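Local coordinates for protein novel antigen receptor (PDB 4Q97) that forms the C1 constant domain of the shark heavy-chain antibody IgNAR, an immunoglobulin domain that probably links antigen-binding and distal constant regions, at residues E41-S46 with F71-L76. Residues are numbered along the deposited sequence; the frame is centred on the assembly and turned at random.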
ATOM      1  N   GLU A  41       3.346 -15.163   9.485  1.00 37.85           N
ATOM      2  CA  GLU A  41       2.507 -14.507   8.476  1.00 40.84           C
ATOM      3  C   GLU A  41       1.019 -14.393   8.857  1.00 39.64           C
ATOM      4  O   GLU A  41       0.388 -13.381   8.569  1.00 41.59           O
ATOM      5  CB  GLU A  41       2.684 -15.182   7.107  1.00 44.52           C
ATOM      6  CG  GLU A  41       2.148 -16.600   7.018  1.00 48.40           C
ATOM      7  CD  GLU A  41       3.106 -17.535   6.308  1.00 52.60           C
ATOM      8  OE1 GLU A  41       3.730 -18.366   7.002  1.00 56.94           O
ATOM      9  OE2 GLU A  41       3.247 -17.434   5.069  1.00 51.74           O
ATOM     10  N   ASN A  42       0.480 -15.427   9.503  1.00 39.94           N
ATOM     11  CA  ASN A  42      -0.924 -15.478   9.933  1.00 39.05           C
ATOM     12  C   ASN A  42      -1.536 -14.186  10.470  1.00 34.94           C
ATOM     13  O   ASN A  42      -1.283 -13.793  11.608  1.00 34.68           O
ATOM     14  CB  ASN A  42      -1.122 -16.594  10.962  1.00 45.92           C
ATOM     15  CG  ASN A  42      -1.747 -17.838  10.362  1.00 57.39           C
ATOM     16  OD1 ASN A  42      -2.784 -18.313  10.830  1.00 61.55           O
ATOM     17  ND2 ASN A  42      -1.126 -18.366   9.311  1.00 58.27           N
ATOM     18  N   ILE A  43      -2.353 -13.542   9.641  1.00 34.39           N
ATOM     19  CA  ILE A  43      -3.125 -12.371  10.052  1.00 34.52           C
ATOM     20  C   ILE A  43      -4.572 -12.451   9.572  1.00 36.50           C
ATOM     21  O   ILE A  43      -4.872 -13.138   8.591  1.00 37.93           O
ATOM     22  CB  ILE A  43      -2.503 -11.054   9.533  1.00 33.52           C
ATOM     23  CG1 ILE A  43      -2.028 -11.221   8.082  1.00 31.75           C
ATOM     24  CG2 ILE A  43      -1.376 -10.589  10.454  1.00 33.15           C
ATOM     25  CD1 ILE A  43      -1.631  -9.932   7.399  1.00 31.26           C
ATOM     26  N   ALA A  44      -5.460 -11.751  10.274  1.00 38.74           N
ATOM     27  CA  ALA A  44      -6.834 -11.538   9.814  1.00 40.44           C
ATOM     28  C   ALA A  44      -7.069 -10.043   9.597  1.00 40.86           C
ATOM     29  O   ALA A  44      -6.807  -9.232  10.493  1.00 41.97           O
ATOM     30  CB  ALA A  44      -7.833 -12.098  10.817  1.00 42.14           C
ATOM     31  N   VAL A  45      -7.542  -9.687   8.402  1.00 36.17           N
ATOM     32  CA  VAL A  45      -7.836  -8.292   8.053  1.00 32.78           C
ATOM     33  C   VAL A  45      -9.333  -8.100   7.845  1.00 34.10           C
ATOM     34  O   VAL A  45      -9.984  -8.904   7.175  1.00 36.83           O
ATOM     35  CB  VAL A  45      -7.110  -7.833   6.764  1.00 30.40           C
ATOM     36  CG1 VAL A  45      -7.174  -6.316   6.619  1.00 26.74           C
ATOM     37  CG2 VAL A  45      -5.667  -8.303   6.750  1.00 29.33           C
ATOM     38  N   SER A  46      -9.867  -7.024   8.413  1.00 34.29           N
ATOM     39  CA  SER A  46     -11.282  -6.684   8.259  1.00 35.19           C
ATOM     40  C   SER A  46     -11.503  -5.174   8.266  1.00 34.84           C
ATOM     41  O   SER A  46     -10.920  -4.450   9.077  1.00 35.90           O
ATOM     42  CB  SER A  46     -12.128  -7.351   9.343  1.00 35.63           C
ATOM     43  OG  SER A  46     -11.657  -7.006  10.630  1.00 32.20           O
ATOM     44  N   PHE A  71       7.191  -9.852   7.313  1.00 32.47           N
ATOM     45  CA  PHE A  71       6.180  -9.840   6.285  1.00 31.94           C
ATOM     46  C   PHE A  71       5.495  -8.485   6.245  1.00 31.88           C
ATOM     47  O   PHE A  71       5.177  -7.901   7.283  1.00 31.26           O
ATOM     48  CB  PHE A  71       5.159 -10.953   6.512  1.00 33.97           C
ATOM     49  CG  PHE A  71       5.724 -12.337   6.349  1.00 35.25           C
ATOM     50  CD1 PHE A  71       5.828 -12.920   5.090  1.00 34.87           C
ATOM     51  CD2 PHE A  71       6.146 -13.063   7.461  1.00 35.65           C
ATOM     52  CE1 PHE A  71       6.343 -14.197   4.941  1.00 35.59           C
ATOM     53  CE2 PHE A  71       6.660 -14.340   7.319  1.00 36.93           C
ATOM     54  CZ  PHE A  71       6.762 -14.908   6.055  1.00 37.66           C
ATOM     55  N   SER A  72       5.302  -7.985   5.030  1.00 31.30           N
ATOM     56  CA  SER A  72       4.455  -6.830   4.793  1.00 28.23           C
ATOM     57  C   SER A  72       3.393  -7.213   3.781  1.00 28.01           C
ATOM     58  O   SER A  72       3.646  -8.005   2.870  1.00 28.76           O
ATOM     59  CB  SER A  72       5.268  -5.655   4.258  1.00 27.57           C
ATOM     60  OG  SER A  72       6.217  -5.204   5.209  1.00 28.53           O
ATOM     61  N   CYS A  73       2.198  -6.666   3.951  1.00 25.14           N
ATOM     62  CA  CYS A  73       1.173  -6.784   2.929  1.00 24.88           C
ATOM     63  C   CYS A  73       0.313  -5.541   2.969  1.00 23.73           C
ATOM     64  O   CYS A  73       0.398  -4.754   3.914  1.00 22.99           O
ATOM     65  CB  CYS A  73       0.341  -8.060   3.104  1.00 26.74           C
ATOM     66  SG  CYS A  73      -0.926  -8.003   4.384  1.00 27.90           S
ATOM     67  N   ALA A  74      -0.496  -5.354   1.933  1.00 24.11           N
ATOM     68  CA  ALA A  74      -1.402  -4.216   1.875  1.00 24.17           C
ATOM     69  C   ALA A  74      -2.819  -4.702   1.613  1.00 26.03           C
ATOM     70  O   ALA A  74      -3.034  -5.621   0.813  1.00 27.64           O
ATOM     71  CB  ALA A  74      -0.959  -3.236   0.800  1.00 21.38           C
ATOM     72  N   SER A  75      -3.778  -4.102   2.313  1.00 25.79           N
ATOM     73  CA  SER A  75      -5.187  -4.333   2.032  1.00 26.42           C
ATOM     74  C   SER A  75      -5.769  -3.095   1.363  1.00 28.11           C
ATOM     75  O   SER A  75      -5.714  -1.991   1.916  1.00 33.32           O
ATOM     76  CB  SER A  75      -5.962  -4.683   3.301  1.00 26.36           C
ATOM     77  OG  SER A  75      -7.277  -5.104   2.975  1.00 26.51           O
ATOM     78  N   LEU A  76      -6.329  -3.293   0.174  1.00 28.24           N
ATOM     79  CA  LEU A  76      -6.755  -2.195  -0.687  1.00 28.93           C
ATOM     80  C   LEU A  76      -8.269  -2.072  -0.795  1.00 30.35           C
ATOM     81  O   LEU A  76      -8.940  -2.994  -1.261  1.00 30.34           O
ATOM     82  CB  LEU A  76      -6.159  -2.382  -2.081  1.00 29.08           C
ATOM     83  CG  LEU A  76      -4.676  -2.060  -2.212  1.00 31.16           C
ATOM     84  CD1 LEU A  76      -4.057  -2.774  -3.405  1.00 28.34           C
ATOM     85  CD2 LEU A  76      -4.518  -0.554  -2.323  1.00 33.70           C
TER
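E41 lies over the ring of F71, its CB 4.0 Å from the ring centroid and only 7° off the ring normal, a CH-pi contact centred on the face. The backbone joins in, with E41 N 4.0 Å from F71 CD2. Two residues further along each segment, the CD1 end of I43 reaches C73 SG at 3.6 Å. Two torsions set that reach: CG1 of I43 sits between its backbone N and carbonyl carbon, and chi2 of 170° extends the branch so that CD1 is carried toward strand 71-80. V45 then sets CG1 against the hydroxymethyl group of S75, 3.8 Å from OG and 3.9 Å from CB.

S75 OG is anchored by hydrogen bonds to T60 OG1 and W47 NE1, so V45 meets a hydroxyl already engaged with other groups. C73 also packs on T60, T61 and P63 of the neighbouring strand 58-65, while I43 leans on Y38, V94 and H96. At the other end F71 joins strand 28-38 through backbone bonds to G37 and Y38.

Segments 41-46 and 71-76 run in nearly the same direction, 17° apart, but belong to opposite sheets: strand 44-49 pairs with 89-96, and strand 71-80 with 28-38. I43 and V45 on one side, F71, C73 and S75 on the other, point across the beta sandwich of this C1-set immunoglobulin domain. With no hydrogen bonds between the segments, their cohesion here rests on dispersion and CH-pi contacts, while the buried serine hydroxyl is satisfied by partners beyond them.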